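Side-chain contacts in type III secretion system effector protein ExoU (Pseudomonas fluorescens, PDB 4QMK), which probably acts as a type III secreted toxin, a patatin-like phospholipase brought to the plasma membrane by a domain that binds phosphatidylinositol 4,5-bisphosphate: residues 83-88 / 117-122; 92-97 / 239-244; 588-593 / 623-628. One frame throughout, in Å; residues are numbered along the deposited sequence. Where two conformers were deposited one is given.

Interactions 1 and 2 both lie in the patatin-like phospholipase region, with centres about 12 Å apart. They share the path of helix 81-90: interaction 1 uses the helix itself, interaction 2 the loop that leads from it to strand 99-103. Their segments alternate along the chain, and they touch where Leu88 O meets Lys93 N at 2.8 Å. The two together fasten one helix and its exit loop to helix 119-127 and to the start of strand 242-251. Interaction 3 comes later in sequence, in the C-terminal ExoU family region, its nearest atoms about 30 Å from interaction 1 and about 24 Å from interaction 2; it joins loops at the ends of helices 592-606 and 611-624.

Interaction 1: 83-88 / 117-122; sequences GMVQAL and MDAKAF
Val85 carries the contact with both of its methyl groups, each directed at a different residue of 117-122. CG1 rests on the first turn of the opposing helix, 3.7 Å from Ala119 CB and equally near its CA. CG2 approaches the Phe122 ring obliquely, 3.9 Å from CD2, and the two side chains cross at about a right angle. With CG1 anti to the backbone N (chi1 -179°), CG1 comes to Ala119 and CG2, beside the backbone N, to Phe122 about one turn further on. Beside Val85, Ala119 CB also lies 3.9 Å from Gln86 CA; its small side chain is consistent with the two helix backbones coming within 5.2 Å at Gln86 CA and Ala119 CA. Further out, Asp118 N-caps the helix, its OD1 accepting from Ala121 N at 2.8 Å in a nearly straight bond (169°). Ala119 N in turn donates to Glu89 OE2, and Gln86 NE2 is hydrogen-bonded to Thr123 OG1, two polar links that join the same pair of helices. Leu113 of helix 107-114 touches both Val85 and Phe122. Helix 81-90 is the connection of a beta-alpha-beta crossover between parallel strands 68-72 and 99-103, as expected of a patatin-like alpha/beta fold.

Interaction 2: 92-97 / 239-244; sequences DKLKGV and AIKQLN
Lys241 NZ is gripped by four backbone carbonyls, three of them from 92-97. The shortest bond runs from Lys241 NZ to Val97 O, at 2.6 Å. Its donor arrives at a C=O...N angle of 142° and is tilted 29° from the carbonyl plane. Two weak bonds reach Leu94 O and Lys95 O, both 3.3 Å from Lys241 NZ, and a further hydrogen bond goes to Pro238 O, just before the second segment. An ammonium group has three hydrogens, so four acceptors cannot all be met straight on, which agrees with the weakness of two of these bonds. The gathered oxygens would probably stabilise the positive charge of this buried side chain.

The loop presents its oxygens through a type I turn from Leu94 to Val97, closed by Val97 N donating to Leu94 O at 3.1 Å; Leu94 O therefore accepts from both the turn and the lysine. The lysine reaches them by a kinked route: its chain bends at chi2 (80°) and again at chi4, the second bend turning NZ in among the carbonyls. Apolar support is modest, with Leu94 CD1 lying 4.2 Å from Lys241 CE.

Around this site, Lys241 is bonded through its backbone to Ala114 at the end of helix 107-114, and its side chain touches Val100 of strand 99-103. Gln242 and Asn244 then pair with that strand in parallel, while Leu243 packs against both helices 107-114 and 227-236.

Interaction 3: 588-593 / 623-628; sequences PGQPAA and KHYRAR
Tyr625, the first residue past helix 611-624 to leave helical backbone angles, makes the direct contact, its hydroxyl meeting the end of Gln590. With chi1 at -176° the ring points away from its own backbone N, and its hydroxyl end comes nearer Gln590. The hydroxyl accepts from Gln590 NE2 at 3.1 Å between NE2 and Tyr625 OH, in a bent bond with an N-H...O angle of 143°. The amide and ring planes are 66° apart, and Tyr625 OH lies somewhat out of the amide plane of Gln590. Gln590 OE1 approaches the ring obliquely, 4.1 Å from Tyr625 CZ.

Ser584 binds both members of the pair: its carbonyl oxygen is the stronger partner of Gln590 NE2, and its OG is hydrogen-bonded to Tyr625 OH. The buried amide nitrogen and phenol oxygen thus each have two polar partners.

At Arg626 the backbone takes over, its carbonyl accepting from Asn594 ND2. The same nitrogen is bonded to Gln590 OE1, so Asn594 bridges the two segments and holds the amide's other end. The backbones come nearest at Ala627, whose CA is still 8.8 Å from that of Gln590, and the long side chains of Gln590 and Tyr625 span the gap.

The contact therefore ties the chain leaving helix 611-624 to the linker between helices 555-585 and 592-606. Pro591 stands at the N-cap of helix 592-606; Leu597 of that helix touches Tyr625, which also packs on Thr640 and Val641 of helix 639-646.

Interaction 1: 83-88 / 117-122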
# COMPACT_ATOMS: atom_id res chain seq x y z
N GLY A 83 14.15 -27.05 21.98
CA GLY A 83 14.35 -27.08 23.43
C GLY A 83 14.14 -25.69 24.09
O GLY A 83 13.62 -25.56 25.23
N MET A 84 14.53 -24.64 23.37
CA MET A 84 14.32 -23.31 23.89
C MET A 84 12.81 -23.06 24.07
O MET A 84 12.37 -22.48 25.09
CB MET A 84 15.02 -22.32 22.96
CG MET A 84 14.84 -20.87 23.32
SD MET A 84 13.39 -20.19 22.56
CE MET A 84 13.90 -20.35 20.85
N VAL A 85 12.01 -23.50 23.12
CA VAL A 85 10.57 -23.32 23.25
C VAL A 85 9.94 -24.23 24.34
O VAL A 85 8.96 -23.83 25.02
CB VAL A 85 9.86 -23.63 21.94
CG1 VAL A 85 8.35 -23.42 22.08
CG2 VAL A 85 10.45 -22.79 20.84
N GLN A 86 10.48 -25.44 24.50
CA GLN A 86 10.03 -26.30 25.55
C GLN A 86 10.23 -25.60 26.88
O GLN A 86 9.30 -25.48 27.67
CB GLN A 86 10.77 -27.64 25.51
CG GLN A 86 10.45 -28.47 24.29
CD GLN A 86 11.58 -29.41 23.90
OE1 GLN A 86 12.38 -29.83 24.75
NE2 GLN A 86 11.63 -29.79 22.63
N ALA A 87 11.44 -25.10 27.10
CA ALA A 87 11.79 -24.34 28.33
C ALA A 87 10.88 -23.17 28.58
O ALA A 87 10.48 -22.96 29.69
CB ALA A 87 13.22 -23.85 28.26
N LEU A 88 10.54 -22.40 27.54
CA LEU A 88 9.63 -21.26 27.76
C LEU A 88 8.22 -21.68 28.21
O LEU A 88 7.68 -21.12 29.16
CB LEU A 88 9.51 -20.39 26.53
CG LEU A 88 10.73 -19.52 26.27
CD1 LEU A 88 10.62 -18.93 24.88
CD2 LEU A 88 10.84 -18.42 27.30
N MET A 117 2.43 -21.65 17.18
CA MET A 117 2.77 -23.05 17.30
C MET A 117 3.30 -23.31 18.69
O MET A 117 4.21 -22.62 19.13
CB MET A 117 3.84 -23.48 16.25
CG MET A 117 3.28 -23.66 14.86
SD MET A 117 4.37 -24.52 13.68
CE MET A 117 5.02 -25.82 14.69
N ASP A 118 2.79 -24.35 19.35
CA ASP A 118 3.27 -24.78 20.66
C ASP A 118 4.58 -25.60 20.54
O ASP A 118 5.03 -25.96 19.46
CB ASP A 118 2.17 -25.52 21.46
CG ASP A 118 1.91 -26.99 20.99
OD1 ASP A 118 2.67 -27.62 20.22
OD2 ASP A 118 0.87 -27.54 21.45
N ALA A 119 5.17 -25.92 21.68
CA ALA A 119 6.46 -26.55 21.71
C ALA A 119 6.49 -27.88 21.00
O ALA A 119 7.41 -28.19 20.24
CB ALA A 119 6.92 -26.71 23.16
N LYS A 120 5.47 -28.68 21.24
CA LYS A 120 5.41 -30.01 20.70
C LYS A 120 5.29 -29.99 19.17
O LYS A 120 6.09 -30.61 18.48
CB LYS A 120 4.28 -30.71 21.42
CG LYS A 120 4.33 -30.28 22.90
CD LYS A 120 4.12 -31.42 23.89
CE LYS A 120 4.41 -30.98 25.32
NZ LYS A 120 4.19 -32.08 26.27
N ALA A 121 4.31 -29.24 18.65
CA ALA A 121 4.14 -29.10 17.20
C ALA A 121 5.43 -28.59 16.59
O ALA A 121 5.96 -29.17 15.64
CB ALA A 121 3.01 -28.12 16.92
N PHE A 122 5.97 -27.52 17.19
CA PHE A 122 7.23 -26.95 16.77
C PHE A 122 8.41 -27.93 16.78
O PHE A 122 9.27 -27.89 15.90
CB PHE A 122 7.58 -25.68 17.59
CG PHE A 122 8.81 -24.98 17.09
CD1 PHE A 122 8.75 -24.24 15.95
CD2 PHE A 122 10.02 -25.13 17.72
CE1 PHE A 122 9.88 -23.62 15.44
CE2 PHE A 122 11.15 -24.49 17.26
CZ PHE A 122 11.09 -23.74 16.10

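Interaction 2: 92-97 / 239-244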
# COMPACT_ATOMS: atom_id res chain seq x y z
N ASP A 92 5.69 -21.66 31.86
CA ASP A 92 4.59 -20.72 31.62
C ASP A 92 5.08 -19.32 31.26
O ASP A 92 4.43 -18.31 31.58
CB ASP A 92 3.65 -20.65 32.84
CG ASP A 92 2.60 -21.74 32.83
OD1 ASP A 92 2.43 -22.47 31.82
OD2 ASP A 92 1.89 -21.86 33.85
N LYS A 93 6.21 -19.25 30.58
CA LYS A 93 6.71 -17.95 30.19
C LYS A 93 6.55 -17.65 28.71
O LYS A 93 6.91 -16.59 28.26
CB LYS A 93 8.12 -17.69 30.77
CG LYS A 93 8.00 -17.17 32.21
CD LYS A 93 9.30 -16.83 32.94
CE LYS A 93 9.72 -17.89 33.93
NZ LYS A 93 10.89 -17.50 34.77
N LEU A 94 5.96 -18.56 27.96
CA LEU A 94 5.73 -18.33 26.52
C LEU A 94 4.52 -17.42 26.28
O LEU A 94 4.48 -16.62 25.33
CB LEU A 94 5.57 -19.65 25.77
CG LEU A 94 5.34 -19.48 24.26
CD1 LEU A 94 6.39 -18.57 23.59
CD2 LEU A 94 5.33 -20.84 23.58
N LYS A 95 3.51 -17.61 27.09
CA LYS A 95 2.30 -16.83 27.01
C LYS A 95 2.63 -15.35 26.94
O LYS A 95 2.15 -14.66 26.09
CB LYS A 95 1.50 -17.09 28.27
CG LYS A 95 0.07 -16.62 28.26
CD LYS A 95 -0.85 -17.64 27.60
CE LYS A 95 -2.18 -17.79 28.36
NZ LYS A 95 -2.80 -16.50 28.74
N GLY A 96 3.42 -14.87 27.87
CA GLY A 96 3.69 -13.46 27.99
C GLY A 96 4.69 -12.89 27.01
O GLY A 96 5.02 -11.70 27.11
N VAL A 97 5.22 -13.71 26.10
CA VAL A 97 6.03 -13.21 25.04
C VAL A 97 5.07 -12.43 24.15
O VAL A 97 4.02 -12.89 23.87
CB VAL A 97 6.72 -14.34 24.23
CG1 VAL A 97 7.37 -13.77 23.00
CG2 VAL A 97 7.77 -15.06 25.07
N ALA A 239 -1.66 -16.19 22.39
CA ALA A 239 -0.72 -17.14 21.81
C ALA A 239 -0.10 -16.66 20.47
O ALA A 239 0.96 -17.13 20.09
CB ALA A 239 -1.39 -18.49 21.61
N ILE A 240 -0.79 -15.78 19.75
CA ILE A 240 -0.29 -15.23 18.51
C ILE A 240 0.54 -13.96 18.83
O ILE A 240 0.10 -13.10 19.61
CB ILE A 240 -1.40 -14.80 17.56
CG1 ILE A 240 -2.50 -15.85 17.41
CG2 ILE A 240 -0.81 -14.48 16.20
CD1 ILE A 240 -2.02 -17.18 16.89
N LYS A 241 1.70 -13.83 18.21
CA LYS A 241 2.63 -12.78 18.54
C LYS A 241 2.91 -11.83 17.39
O LYS A 241 2.86 -12.21 16.24
CB LYS A 241 3.94 -13.42 18.87
CG LYS A 241 4.03 -14.02 20.25
CD LYS A 241 3.40 -15.36 20.44
CE LYS A 241 3.59 -15.89 21.87
NZ LYS A 241 2.93 -15.06 22.93
N GLN A 242 3.28 -10.61 17.67
CA GLN A 242 3.72 -9.76 16.57
C GLN A 242 5.03 -10.31 16.09
O GLN A 242 5.71 -11.04 16.83
CB GLN A 242 3.90 -8.33 16.99
CG GLN A 242 2.65 -7.72 17.55
CD GLN A 242 2.92 -6.37 18.09
OE1 GLN A 242 3.62 -5.57 17.49
NE2 GLN A 242 2.43 -6.12 19.26
N LEU A 243 5.41 -9.97 14.87
CA LEU A 243 6.60 -10.57 14.28
C LEU A 243 7.46 -9.54 13.60
O LEU A 243 6.94 -8.67 12.91
CB LEU A 243 6.18 -11.61 13.26
CG LEU A 243 7.28 -12.27 12.39
CD1 LEU A 243 8.20 -13.11 13.25
CD2 LEU A 243 6.64 -13.14 11.35
N ASN A 244 8.78 -9.65 13.83
CA ASN A 244 9.79 -8.93 13.09
C ASN A 244 10.67 -9.91 12.43
O ASN A 244 11.28 -10.75 13.08
CB ASN A 244 10.73 -8.18 14.01
CG ASN A 244 10.15 -6.97 14.52
OD1 ASN A 244 10.08 -5.99 13.83
ND2 ASN A 244 9.68 -7.02 15.72

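Interaction 3: 588-593 / 623-628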
# COMPACT_ATOMS: atom_id res chain seq x y z
N PRO A 588 33.23 -2.21 4.23
CA PRO A 588 34.62 -2.72 4.14
C PRO A 588 35.58 -1.71 3.51
O PRO A 588 35.31 -1.21 2.42
CB PRO A 588 34.50 -3.93 3.21
CG PRO A 588 33.11 -4.40 3.39
CD PRO A 588 32.26 -3.20 3.73
N GLY A 589 36.64 -1.35 4.24
CA GLY A 589 37.63 -0.36 3.75
C GLY A 589 37.42 1.11 4.14
O GLY A 589 38.23 1.96 3.82
N GLN A 590 36.33 1.40 4.82
CA GLN A 590 36.02 2.78 5.24
C GLN A 590 37.13 3.27 6.10
O GLN A 590 37.41 2.64 7.12
CB GLN A 590 34.74 2.79 6.07
CG GLN A 590 34.30 4.12 6.52
CD GLN A 590 33.78 4.91 5.38
OE1 GLN A 590 34.43 5.81 4.86
NE2 GLN A 590 32.59 4.59 4.99
N PRO A 591 37.76 4.37 5.71
CA PRO A 591 38.85 4.96 6.48
C PRO A 591 38.47 5.29 7.91
O PRO A 591 37.34 5.60 8.20
CB PRO A 591 39.17 6.23 5.71
CG PRO A 591 38.81 5.91 4.31
CD PRO A 591 37.57 5.09 4.45
N ALA A 592 39.45 5.22 8.77
CA ALA A 592 39.27 5.31 10.17
C ALA A 592 38.64 6.65 10.66
O ALA A 592 37.85 6.62 11.61
CB ALA A 592 40.58 5.03 10.88
N ALA A 593 39.00 7.77 10.02
CA ALA A 593 38.51 9.06 10.40
C ALA A 593 37.00 9.13 10.17
O ALA A 593 36.23 9.70 10.97
CB ALA A 593 39.27 10.18 9.65
N LYS A 623 29.91 18.22 6.22
CA LYS A 623 31.12 19.01 6.24
C LYS A 623 32.44 18.21 6.28
O LYS A 623 33.42 18.60 5.65
CB LYS A 623 31.08 19.92 7.44
CG LYS A 623 32.19 20.93 7.49
CD LYS A 623 31.92 21.96 8.59
CE LYS A 623 32.78 23.21 8.45
NZ LYS A 623 32.33 24.26 9.43
N HIS A 624 32.43 17.07 6.98
CA HIS A 624 33.66 16.32 7.18
C HIS A 624 33.75 14.95 6.55
O HIS A 624 34.85 14.43 6.40
CB HIS A 624 33.88 16.15 8.67
CG HIS A 624 33.96 17.42 9.43
ND1 HIS A 624 35.12 18.15 9.54
CD2 HIS A 624 33.02 18.07 10.16
CE1 HIS A 624 34.89 19.22 10.28
NE2 HIS A 624 33.63 19.19 10.68
N TYR A 625 32.63 14.32 6.24
CA TYR A 625 32.71 12.97 5.68
C TYR A 625 33.48 13.04 4.37
O TYR A 625 33.19 13.89 3.59
CB TYR A 625 31.35 12.44 5.37
CG TYR A 625 31.36 11.04 4.90
CD1 TYR A 625 31.36 10.03 5.77
CD2 TYR A 625 31.37 10.73 3.56
CE1 TYR A 625 31.40 8.71 5.35
CE2 TYR A 625 31.33 9.42 3.12
CZ TYR A 625 31.35 8.41 4.03
OH TYR A 625 31.34 7.08 3.63
N ARG A 626 34.46 12.16 4.17
CA ARG A 626 35.27 12.10 2.94
C ARG A 626 35.12 10.79 2.13
O ARG A 626 35.40 9.72 2.64
CB ARG A 626 36.73 12.17 3.34
CG ARG A 626 37.16 13.40 4.12
CD ARG A 626 37.05 14.69 3.33
NE ARG A 626 37.71 14.56 2.04
CZ ARG A 626 38.30 15.55 1.38
NH1 ARG A 626 38.32 16.80 1.89
NH2 ARG A 626 38.91 15.29 0.20
N ALA A 627 34.76 10.88 0.85
CA ALA A 627 34.64 9.69 -0.03
C ALA A 627 35.74 9.59 -1.09
O ALA A 627 36.44 10.56 -1.33
CB ALA A 627 33.30 9.72 -0.74
N ARG A 628 35.91 8.41 -1.72
CA ARG A 628 36.92 8.29 -2.79
C ARG A 628 36.20 8.57 -4.09
O ARG A 628 35.00 8.31 -4.18
CB ARG A 628 37.59 6.90 -2.90
CG ARG A 628 38.14 6.30 -1.61
CD ARG A 628 39.56 6.72 -1.23
NE ARG A 628 40.55 6.04 -2.05
CZ ARG A 628 41.83 5.86 -1.72
NH1 ARG A 628 42.33 6.28 -0.55
NH2 ARG A 628 42.63 5.24 -2.57